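Local structure of carbohydrate-binding protein (Flavonifractor plautii, 6N1B) at residues G143-I154 with D190-R201; Y341-M352 with A392-M400. The protein removes the acetyl group from N-acetylgalactosamine, probably as the first step in converting the A blood group antigen of red cells toward type O. All blocks are in the same frame, centred on the assembly; numbering follows the deposited sequence.

Contact 1: residues G143-I154 with D190-R201; sequences GGGVGAEVRLRI and DDFITAIASPDR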
loop_
_atom_site.group_PDB
_atom_site.type_symbol
_atom_site.label_atom_id
_atom_site.label_comp_id
_atom_site.label_asym_id
_atom_site.label_seq_id
_atom_site.Cartn_x
_atom_site.Cartn_y
_atom_site.Cartn_z
ATOM N N GLY A 143 3.565 1.541 -24.800
ATOM C CA GLY A 143 2.335 1.634 -25.495
ATOM C C GLY A 143 2.261 0.622 -26.635
ATOM O O GLY A 143 3.232 0.359 -27.365
ATOM N N GLY A 144 1.115 -0.045 -26.660
ATOM C CA GLY A 144 0.895 -1.162 -27.605
ATOM C C GLY A 144 1.533 -2.512 -27.183
ATOM O O GLY A 144 1.532 -3.494 -27.936
ATOM N N GLY A 145 2.150 -2.485 -25.983
ATOM C CA GLY A 145 2.652 -3.675 -25.306
ATOM C C GLY A 145 1.562 -4.585 -24.742
ATOM O O GLY A 145 0.398 -4.541 -25.145
ATOM N N VAL A 146 1.973 -5.454 -23.819
ATOM C CA VAL A 146 1.105 -6.485 -23.304
ATOM C C VAL A 146 0.144 -6.064 -22.170
ATOM O O VAL A 146 -0.702 -6.833 -21.712
ATOM C CB VAL A 146 1.900 -7.756 -22.910
ATOM C CG1 VAL A 146 2.730 -8.310 -24.060
ATOM C CG2 VAL A 146 2.744 -7.560 -21.634
ATOM N N GLY A 147 0.282 -4.846 -21.668
ATOM C CA GLY A 147 -0.516 -4.359 -20.578
ATOM C C GLY A 147 0.120 -4.532 -19.220
ATOM O O GLY A 147 1.261 -4.188 -19.008
ATOM N N ALA A 148 -0.663 -5.056 -18.272
ATOM C CA ALA A 148 -0.198 -5.185 -16.898
ATOM C C ALA A 148 -0.801 -6.408 -16.241
ATOM O O ALA A 148 -1.736 -7.062 -16.780
ATOM C CB ALA A 148 -0.574 -3.957 -16.081
ATOM N N GLU A 149 -0.295 -6.722 -15.052
ATOM C CA GLU A 149 -0.784 -7.826 -14.284
ATOM C C GLU A 149 -0.759 -7.452 -12.783
ATOM O O GLU A 149 0.074 -6.670 -12.336
ATOM C CB GLU A 149 0.089 -9.085 -14.429
ATOM C CG GLU A 149 0.056 -9.691 -15.822
ATOM C CD GLU A 149 0.850 -10.963 -15.969
ATOM O OE1 GLU A 149 1.445 -11.466 -14.986
ATOM O OE2 GLU A 149 0.859 -11.523 -17.075
ATOM N N VAL A 150 -1.693 -8.027 -12.031
ATOM C CA VAL A 150 -1.538 -8.176 -10.564
ATOM C C VAL A 150 -0.939 -9.521 -10.304
ATOM O O VAL A 150 -1.503 -10.524 -10.779
ATOM C CB VAL A 150 -2.877 -7.928 -9.800
ATOM C CG1 VAL A 150 -2.675 -8.213 -8.332
ATOM C CG2 VAL A 150 -3.396 -6.528 -10.047
ATOM N N ARG A 151 0.213 -9.556 -9.656
ATOM C CA ARG A 151 0.977 -10.783 -9.348
ATOM C C ARG A 151 0.994 -11.001 -7.842
ATOM O O ARG A 151 0.673 -10.127 -7.052
ATOM C CB ARG A 151 2.357 -10.639 -9.923
ATOM C CG ARG A 151 2.368 -10.564 -11.439
ATOM C CD ARG A 151 3.757 -10.350 -12.070
ATOM N NE ARG A 151 3.654 -10.453 -13.504
ATOM C CZ ARG A 151 4.699 -10.527 -14.352
ATOM N NH1 ARG A 151 5.905 -10.218 -13.920
ATOM N NH2 ARG A 151 4.493 -10.970 -15.581
ATOM N N LEU A 152 1.376 -12.225 -7.490
ATOM C CA LEU A 152 1.237 -12.741 -6.116
ATOM C C LEU A 152 2.380 -13.686 -5.787
ATOM O O LEU A 152 2.716 -14.601 -6.604
ATOM C CB LEU A 152 -0.073 -13.472 -6.011
ATOM C CG LEU A 152 -0.358 -14.324 -4.782
ATOM C CD1 LEU A 152 -0.385 -13.504 -3.488
ATOM C CD2 LEU A 152 -1.660 -15.086 -4.949
ATOM N N ARG A 153 2.974 -13.445 -4.622
ATOM C CA ARG A 153 3.909 -14.440 -4.016
ATOM C C ARG A 153 3.406 -14.676 -2.596
ATOM O O ARG A 153 3.004 -13.762 -1.891
ATOM C CB ARG A 153 5.353 -13.884 -3.953
ATOM C CG ARG A 153 6.072 -13.939 -5.322
ATOM C CD ARG A 153 7.449 -13.263 -5.264
ATOM N NE ARG A 153 8.137 -13.341 -6.549
ATOM C CZ ARG A 153 9.038 -14.255 -6.915
ATOM N NH1 ARG A 153 9.428 -15.205 -6.091
ATOM N NH2 ARG A 153 9.574 -14.195 -8.147
ATOM N N ILE A 154 3.498 -15.963 -2.169
ATOM C CA ILE A 154 3.010 -16.398 -0.851
ATOM C C ILE A 154 4.203 -16.894 -0.022
ATOM O O ILE A 154 5.205 -17.425 -0.588
ATOM C CB ILE A 154 1.989 -17.540 -1.067
ATOM C CG1 ILE A 154 0.736 -17.005 -1.761
ATOM C CG2 ILE A 154 1.628 -18.298 0.220
ATOM C CD1 ILE A 154 -0.181 -18.037 -2.368
ATOM N N ASP A 190 11.035 -16.669 -11.392
ATOM C CA ASP A 190 9.795 -16.818 -12.141
ATOM C C ASP A 190 8.647 -17.380 -11.333
ATOM O O ASP A 190 7.534 -17.668 -11.848
ATOM C CB ASP A 190 9.999 -17.787 -13.357
ATOM C CG ASP A 190 10.994 -17.299 -14.358
ATOM O OD1 ASP A 190 11.067 -16.088 -14.553
ATOM O OD2 ASP A 190 11.683 -18.162 -14.942
ATOM N N ASP A 191 8.900 -17.551 -10.044
ATOM C CA ASP A 191 7.931 -18.189 -9.149
ATOM C C ASP A 191 6.942 -17.231 -8.525
ATOM O O ASP A 191 6.993 -16.885 -7.322
ATOM C CB ASP A 191 8.628 -19.052 -8.130
ATOM C CG ASP A 191 9.315 -20.254 -8.732
ATOM O OD1 ASP A 191 8.755 -20.867 -9.658
ATOM O OD2 ASP A 191 10.382 -20.619 -8.258
ATOM N N PHE A 192 6.004 -16.762 -9.353
ATOM C CA PHE A 192 4.872 -15.965 -8.919
ATOM C C PHE A 192 3.617 -16.491 -9.560
ATOM O O PHE A 192 3.721 -17.189 -10.581
ATOM C CB PHE A 192 5.112 -14.433 -9.189
ATOM C CG PHE A 192 5.236 -14.106 -10.638
ATOM C CD1 PHE A 192 4.087 -13.991 -11.458
ATOM C CD2 PHE A 192 6.507 -14.077 -11.254
ATOM C CE1 PHE A 192 4.215 -13.709 -12.765
ATOM C CE2 PHE A 192 6.605 -13.868 -12.587
ATOM C CZ PHE A 192 5.470 -13.680 -13.339
ATOM N N ILE A 193 2.478 -16.055 -9.076
ATOM C CA ILE A 193 1.160 -16.294 -9.662
ATOM C C ILE A 193 0.678 -15.014 -10.302
ATOM O O ILE A 193 0.733 -13.977 -9.666
ATOM C CB ILE A 193 0.200 -16.856 -8.593
ATOM C CG1 ILE A 193 0.630 -18.208 -8.047
ATOM C CG2 ILE A 193 -1.266 -16.882 -9.071
ATOM C CD1 ILE A 193 -0.056 -18.693 -6.807
ATOM N N THR A 194 0.117 -15.144 -11.531
ATOM C CA THR A 194 -0.610 -14.046 -12.150
ATOM C C THR A 194 -2.039 -14.100 -11.628
ATOM O O THR A 194 -2.776 -15.055 -11.942
ATOM C CB THR A 194 -0.532 -14.055 -13.654
ATOM O OG1 THR A 194 0.797 -13.959 -14.099
ATOM C CG2 THR A 194 -1.454 -13.004 -14.233
ATOM N N ALA A 195 -2.446 -13.166 -10.777
ATOM C CA ALA A 195 -3.809 -13.075 -10.233
ATOM C C ALA A 195 -4.744 -12.489 -11.250
ATOM O O ALA A 195 -5.886 -12.976 -11.362
ATOM C CB ALA A 195 -3.799 -12.330 -8.943
ATOM N N ILE A 196 -4.369 -11.410 -11.935
ATOM C CA ILE A 196 -5.209 -10.686 -12.901
ATOM C C ILE A 196 -4.324 -10.211 -13.987
ATOM O O ILE A 196 -3.206 -9.735 -13.708
ATOM C CB ILE A 196 -5.995 -9.486 -12.251
ATOM C CG1 ILE A 196 -6.645 -9.880 -10.926
ATOM C CG2 ILE A 196 -7.024 -8.942 -13.168
ATOM C CD1 ILE A 196 -7.125 -8.721 -10.154
ATOM N N ALA A 197 -4.830 -10.241 -15.255
ATOM C CA ALA A 197 -4.119 -9.606 -16.369
ATOM C C ALA A 197 -5.061 -8.628 -17.052
ATOM O O ALA A 197 -6.293 -8.879 -17.143
ATOM C CB ALA A 197 -3.588 -10.594 -17.345
ATOM N N SER A 198 -4.500 -7.546 -17.607
ATOM C CA SER A 198 -5.286 -6.630 -18.444
ATOM C C SER A 198 -4.457 -6.208 -19.594
ATOM O O SER A 198 -3.279 -5.966 -19.500
ATOM C CB SER A 198 -5.642 -5.344 -17.628
ATOM O OG SER A 198 -6.290 -4.427 -18.508
ATOM N N PRO A 199 -5.108 -5.968 -20.769
ATOM C CA PRO A 199 -4.373 -5.482 -21.902
ATOM C C PRO A 199 -4.016 -3.970 -21.812
ATOM O O PRO A 199 -3.146 -3.521 -22.568
ATOM C CB PRO A 199 -5.323 -5.685 -23.064
ATOM C CG PRO A 199 -6.674 -5.608 -22.492
ATOM C CD PRO A 199 -6.529 -6.286 -21.104
ATOM N N ASP A 200 -4.659 -3.240 -20.916
ATOM C CA ASP A 200 -4.320 -1.808 -20.709
ATOM C C ASP A 200 -3.234 -1.757 -19.650
ATOM O O ASP A 200 -3.114 -2.680 -18.803
ATOM C CB ASP A 200 -5.595 -1.023 -20.315
ATOM C CG ASP A 200 -6.477 -0.736 -21.549
ATOM O OD1 ASP A 200 -5.950 -0.737 -22.674
ATOM O OD2 ASP A 200 -7.615 -0.658 -21.393
ATOM N N ARG A 201 -2.506 -0.687 -19.654
ATOM C CA ARG A 201 -1.299 -0.624 -18.741
ATOM C C ARG A 201 -1.610 -0.189 -17.318
ATOM O O ARG A 201 -0.924 -0.657 -16.412
ATOM C CB ARG A 201 -0.305 0.398 -19.270
ATOM C CG ARG A 201 0.408 -0.114 -20.546
ATOM C CD ARG A 201 1.336 0.942 -21.168
ATOM N NE ARG A 201 0.476 2.004 -21.767
ATOM C CZ ARG A 201 0.934 3.154 -22.211
ATOM N NH1 ARG A 201 2.226 3.398 -22.252
ATOM N NH2 ARG A 201 0.055 4.017 -22.725
HETATM O O HOH W 1 -2.116 -5.090 -24.524
HETATM O O HOH W 2 -0.843 -1.824 -23.332
#
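G143 CA lies 3.7 Å above the R201 guanidinium plane, offset toward its rim; R201 is held from elsewhere, by D141 O and a salt bridge to D227. At G145 a water bridges the carbonyl O to P199 O, and G147 follows with its CA against the carbonyls of S198 and P199. A148 then pairs with S198 through two nearly straight backbone bonds. E149 OE1 accepts from T194 OG1 at 2.7 Å and from R151 NE at 2.8 Å, the two coming from opposite faces of the carboxylate plane. V150 O takes both A195 N and I196 N, a classic beta bulge that shifts the register by one. F192 CZ sits over the centre of the R151 guanidinium, 3.4 Å above its plane, the two planes 29° apart, while the extended R151 chain puts CD over the face of the F192 ring in a CH-pi contact. R153 sets its guanidinium beneath D191 O without bonding to it, and binds W161 O, G188 O and E108. Strand 193-198 is the outermost strand of an antiparallel four-stranded sheet, consistent with a beta-propeller blade; strand 148-155 lies between it and strand 131-140, whose W138 makes a cation-pi contact with R151.

Contact 2: residues Y341-M352 with A392-M400; sequences YEPGSSAGDGTM and AENSFVEMM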
loop_
_atom_site.group_PDB
_atom_site.type_symbol
_atom_site.label_atom_id
_atom_site.label_comp_id
_atom_site.label_asym_id
_atom_site.label_seq_id
_atom_site.Cartn_x
_atom_site.Cartn_y
_atom_site.Cartn_z
ATOM N N TYR A 341 -6.406 -0.224 12.411
ATOM C CA TYR A 341 -7.220 0.228 13.534
ATOM C C TYR A 341 -6.919 -0.693 14.723
ATOM O O TYR A 341 -7.247 -1.879 14.658
ATOM C CB TYR A 341 -8.677 0.242 13.164
ATOM C CG TYR A 341 -9.588 0.661 14.265
ATOM C CD1 TYR A 341 -9.957 -0.291 15.241
ATOM C CD2 TYR A 341 -10.176 1.902 14.345
ATOM C CE1 TYR A 341 -10.858 0.043 16.245
ATOM C CE2 TYR A 341 -11.118 2.252 15.284
ATOM C CZ TYR A 341 -11.438 1.300 16.245
ATOM O OH TYR A 341 -12.366 1.696 17.179
ATOM N N GLU A 342 -6.304 -0.128 15.738
ATOM C CA GLU A 342 -5.929 -0.888 16.935
ATOM C C GLU A 342 -7.072 -0.721 17.931
ATOM O O GLU A 342 -7.266 0.352 18.467
ATOM C CB GLU A 342 -4.629 -0.400 17.456
ATOM C CG GLU A 342 -4.161 -1.163 18.663
ATOM C CD GLU A 342 -2.833 -1.822 18.527
ATOM O OE1 GLU A 342 -2.543 -2.611 19.374
ATOM O OE2 GLU A 342 -2.087 -1.604 17.491
ATOM N N PRO A 343 -7.789 -1.821 18.241
ATOM C CA PRO A 343 -8.916 -1.629 19.201
ATOM C C PRO A 343 -8.434 -1.164 20.556
ATOM O O PRO A 343 -7.324 -1.508 20.958
ATOM C CB PRO A 343 -9.615 -2.987 19.284
ATOM C CG PRO A 343 -9.143 -3.658 18.123
ATOM C CD PRO A 343 -7.797 -3.179 17.652
ATOM N N GLY A 344 -9.296 -0.404 21.209
ATOM C CA GLY A 344 -9.070 0.027 22.564
ATOM C C GLY A 344 -9.653 -0.900 23.566
ATOM O O GLY A 344 -10.251 -1.960 23.212
ATOM N N SER A 345 -9.619 -0.477 24.811
ATOM C CA SER A 345 -10.266 -1.287 25.856
ATOM C C SER A 345 -11.781 -1.186 25.849
ATOM O O SER A 345 -12.451 -2.109 26.308
ATOM C CB SER A 345 -9.804 -0.915 27.263
ATOM O OG SER A 345 -9.845 0.452 27.411
ATOM N N SER A 346 -12.320 -0.059 25.347
ATOM C CA SER A 346 -13.743 0.109 25.132
ATOM C C SER A 346 -14.083 0.007 23.656
ATOM O O SER A 346 -13.287 0.456 22.857
ATOM C CB SER A 346 -14.285 1.478 25.642
ATOM O OG SER A 346 -14.153 1.460 27.048
ATOM N N ALA A 347 -15.287 -0.439 23.371
ATOM C CA ALA A 347 -15.820 -0.453 21.986
ATOM C C ALA A 347 -15.853 0.855 21.334
ATOM O O ALA A 347 -16.271 1.812 21.968
ATOM C CB ALA A 347 -17.142 -1.194 21.855
ATOM N N GLY A 348 -15.438 0.913 20.090
ATOM C CA GLY A 348 -15.513 2.148 19.317
ATOM C C GLY A 348 -14.550 3.250 19.676
ATOM O O GLY A 348 -14.709 4.416 19.281
ATOM N N ASP A 349 -13.469 2.892 20.353
ATOM C CA ASP A 349 -12.577 3.850 20.913
ATOM C C ASP A 349 -11.125 3.464 20.590
ATOM O O ASP A 349 -10.268 3.580 21.480
ATOM C CB ASP A 349 -12.820 4.008 22.421
ATOM C CG ASP A 349 -12.099 5.179 23.022
ATOM O OD1 ASP A 349 -11.844 6.187 22.306
ATOM O OD2 ASP A 349 -11.762 5.061 24.223
ATOM N N GLY A 350 -10.840 3.079 19.375
ATOM C CA GLY A 350 -9.545 2.576 19.033
ATOM C C GLY A 350 -8.556 3.674 18.599
ATOM O O GLY A 350 -8.831 4.865 18.655
ATOM N N THR A 351 -7.391 3.200 18.065
ATOM C CA THR A 351 -6.345 4.085 17.637
ATOM C C THR A 351 -6.066 3.789 16.138
ATOM O O THR A 351 -5.847 2.673 15.770
ATOM C CB THR A 351 -5.092 3.834 18.479
ATOM O OG1 THR A 351 -5.342 4.062 19.860
ATOM C CG2 THR A 351 -3.964 4.729 18.050
ATOM N N MET A 352 -6.055 4.892 15.350
ATOM C CA MET A 352 -5.711 4.805 13.923
ATOM C C MET A 352 -4.175 4.889 13.830
ATOM O O MET A 352 -3.605 5.951 14.182
ATOM C CB MET A 352 -6.374 5.904 13.172
ATOM C CG MET A 352 -7.795 5.560 12.946
ATOM S SD MET A 352 -8.245 4.341 11.743
ATOM C CE MET A 352 -7.943 5.201 10.223
ATOM N N ALA A 392 1.995 8.270 11.267
ATOM C CA ALA A 392 1.111 9.175 11.966
ATOM C C ALA A 392 0.072 8.376 12.729
ATOM O O ALA A 392 -0.218 7.245 12.377
ATOM C CB ALA A 392 0.488 10.086 10.932
ATOM N N GLU A 393 -0.548 9.025 13.726
ATOM C CA GLU A 393 -1.446 8.274 14.577
ATOM C C GLU A 393 -2.432 9.202 15.237
ATOM O O GLU A 393 -2.078 10.397 15.504
ATOM C CB GLU A 393 -0.614 7.614 15.722
ATOM C CG GLU A 393 -1.378 6.583 16.597
ATOM C CD GLU A 393 -0.425 6.081 17.727
ATOM O OE1 GLU A 393 0.494 5.287 17.372
ATOM O OE2 GLU A 393 -0.680 6.498 18.863
ATOM N N ASN A 394 -3.613 8.714 15.612
ATOM C CA ASN A 394 -4.483 9.486 16.513
ATOM C C ASN A 394 -5.515 8.488 17.077
ATOM O O ASN A 394 -5.757 7.415 16.463
ATOM C CB ASN A 394 -5.218 10.646 15.777
ATOM C CG ASN A 394 -5.649 11.767 16.691
ATOM O OD1 ASN A 394 -5.455 11.685 17.950
ATOM N ND2 ASN A 394 -6.156 12.821 16.104
ATOM N N SER A 395 -6.183 8.907 18.140
ATOM C CA SER A 395 -7.429 8.303 18.542
ATOM C C SER A 395 -8.416 8.351 17.362
ATOM O O SER A 395 -8.504 9.404 16.714
ATOM C CB SER A 395 -8.005 9.136 19.742
ATOM O OG SER A 395 -9.322 9.227 19.830
ATOM N N PHE A 396 -9.107 7.266 17.156
ATOM C CA PHE A 396 -10.149 7.248 16.095
ATOM C C PHE A 396 -11.204 8.343 16.383
ATOM O O PHE A 396 -11.559 9.117 15.443
ATOM C CB PHE A 396 -10.822 5.881 16.083
ATOM C CG PHE A 396 -12.002 5.845 15.107
ATOM C CD1 PHE A 396 -11.791 5.721 13.787
ATOM C CD2 PHE A 396 -13.307 5.928 15.560
ATOM C CE1 PHE A 396 -12.901 5.643 12.863
ATOM C CE2 PHE A 396 -14.341 5.938 14.668
ATOM C CZ PHE A 396 -14.115 5.812 13.358
ATOM N N VAL A 397 -11.623 8.508 17.639
ATOM C CA VAL A 397 -12.634 9.502 17.927
ATOM C C VAL A 397 -12.089 10.897 17.662
ATOM O O VAL A 397 -12.788 11.733 17.076
ATOM C CB VAL A 397 -13.159 9.330 19.391
ATOM C CG1 VAL A 397 -13.967 10.491 19.868
ATOM C CG2 VAL A 397 -13.918 8.021 19.522
ATOM N N GLU A 398 -10.856 11.188 18.116
ATOM C CA GLU A 398 -10.366 12.525 17.884
ATOM C C GLU A 398 -10.164 12.831 16.397
ATOM O O GLU A 398 -10.422 13.954 15.922
ATOM C CB GLU A 398 -9.015 12.764 18.667
ATOM C CG GLU A 398 -9.227 12.751 20.157
ATOM C CD GLU A 398 -9.991 13.899 20.713
ATOM O OE1 GLU A 398 -10.166 14.961 20.075
ATOM O OE2 GLU A 398 -10.395 13.781 21.930
ATOM N N MET A 399 -9.728 11.824 15.664
ATOM C CA MET A 399 -9.599 11.949 14.218
ATOM C C MET A 399 -10.959 12.331 13.595
ATOM O O MET A 399 -11.049 13.284 12.777
ATOM C CB MET A 399 -9.112 10.674 13.629
ATOM C CG MET A 399 -9.050 10.661 12.077
ATOM S SD MET A 399 -8.962 8.955 11.425
ATOM C CE MET A 399 -10.559 8.374 11.829
ATOM N N MET A 400 -11.991 11.567 13.944
ATOM C CA MET A 400 -13.371 11.823 13.407
ATOM C C MET A 400 -13.848 13.239 13.778
ATOM O O MET A 400 -14.444 13.907 12.934
ATOM C CB MET A 400 -14.306 10.794 13.949
ATOM C CG MET A 400 -14.064 9.378 13.421
ATOM S SD MET A 400 -14.323 9.155 11.655
ATOM C CE MET A 400 -16.113 9.138 11.613
HETATM O O HOH W 3 -10.686 6.643 19.876
#
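Y341 turns the edge of its ring toward the face of F396 in an offset edge-to-face pair, centroids 5.6 Å apart and planes at 72°. The touching atom is Y341 CE2, 3.7 Å from F396 CG. With CG anti to the backbone N in both (chi1 179° for Y341, 174° for F396), the two side chains cross obliquely. F396 is held from further sides: M352 CG comes to the ring edge at CD1, side by side and pointing the same way, while M400 CG from its own helix rests over a face. M352 folds back at chi2 and chi3, and M352 CG also meets M399 SD at 3.9 Å. V397 CG2 lies 3.7 Å from G348 O. T351 CG2 packs on the aliphatic CG of E393.

The backbone fixes these positions. M352 and N394 exchange two bonds as an antiparallel pair, and F396 N donates almost straight to G350 O at 2.8 Å. S395 is the N-cap, its OG accepting from E398 N, and a water joins that OG to D349 OD1, G350 O and V397 N. Y341 OH reaches D280. Strand 385-395 runs straight into helix 396-404, which packs against the loop joining strands 333-342 and 351-361; on its other side 385-395 pairs with N-terminal strand 30-31, consistent with the Velcro closure of a beta-propeller.

Overall arrangement
Contact 1 and contact 2 sit on opposite sides of the chain's centre, their own centres 37 Å apart and nearest atoms about 22 Å apart, so neither touches the other. Each belongs to a different four-stranded antiparallel sheet. Contact 1 is the one near the sugar: the side chain of R201 is about 7 Å from the bound fucose and about 7 Å from the bound galactopyranose (GLA), its partner D141 belongs to the glycan pocket, and so does Y202, the next residue. Contact 2 lies at the far end, where the side chain of Y341 is about 12 Å from a calcium ion; none of its residues is among those of the pocket, but strand 333-342 carries the pocket residue Y335.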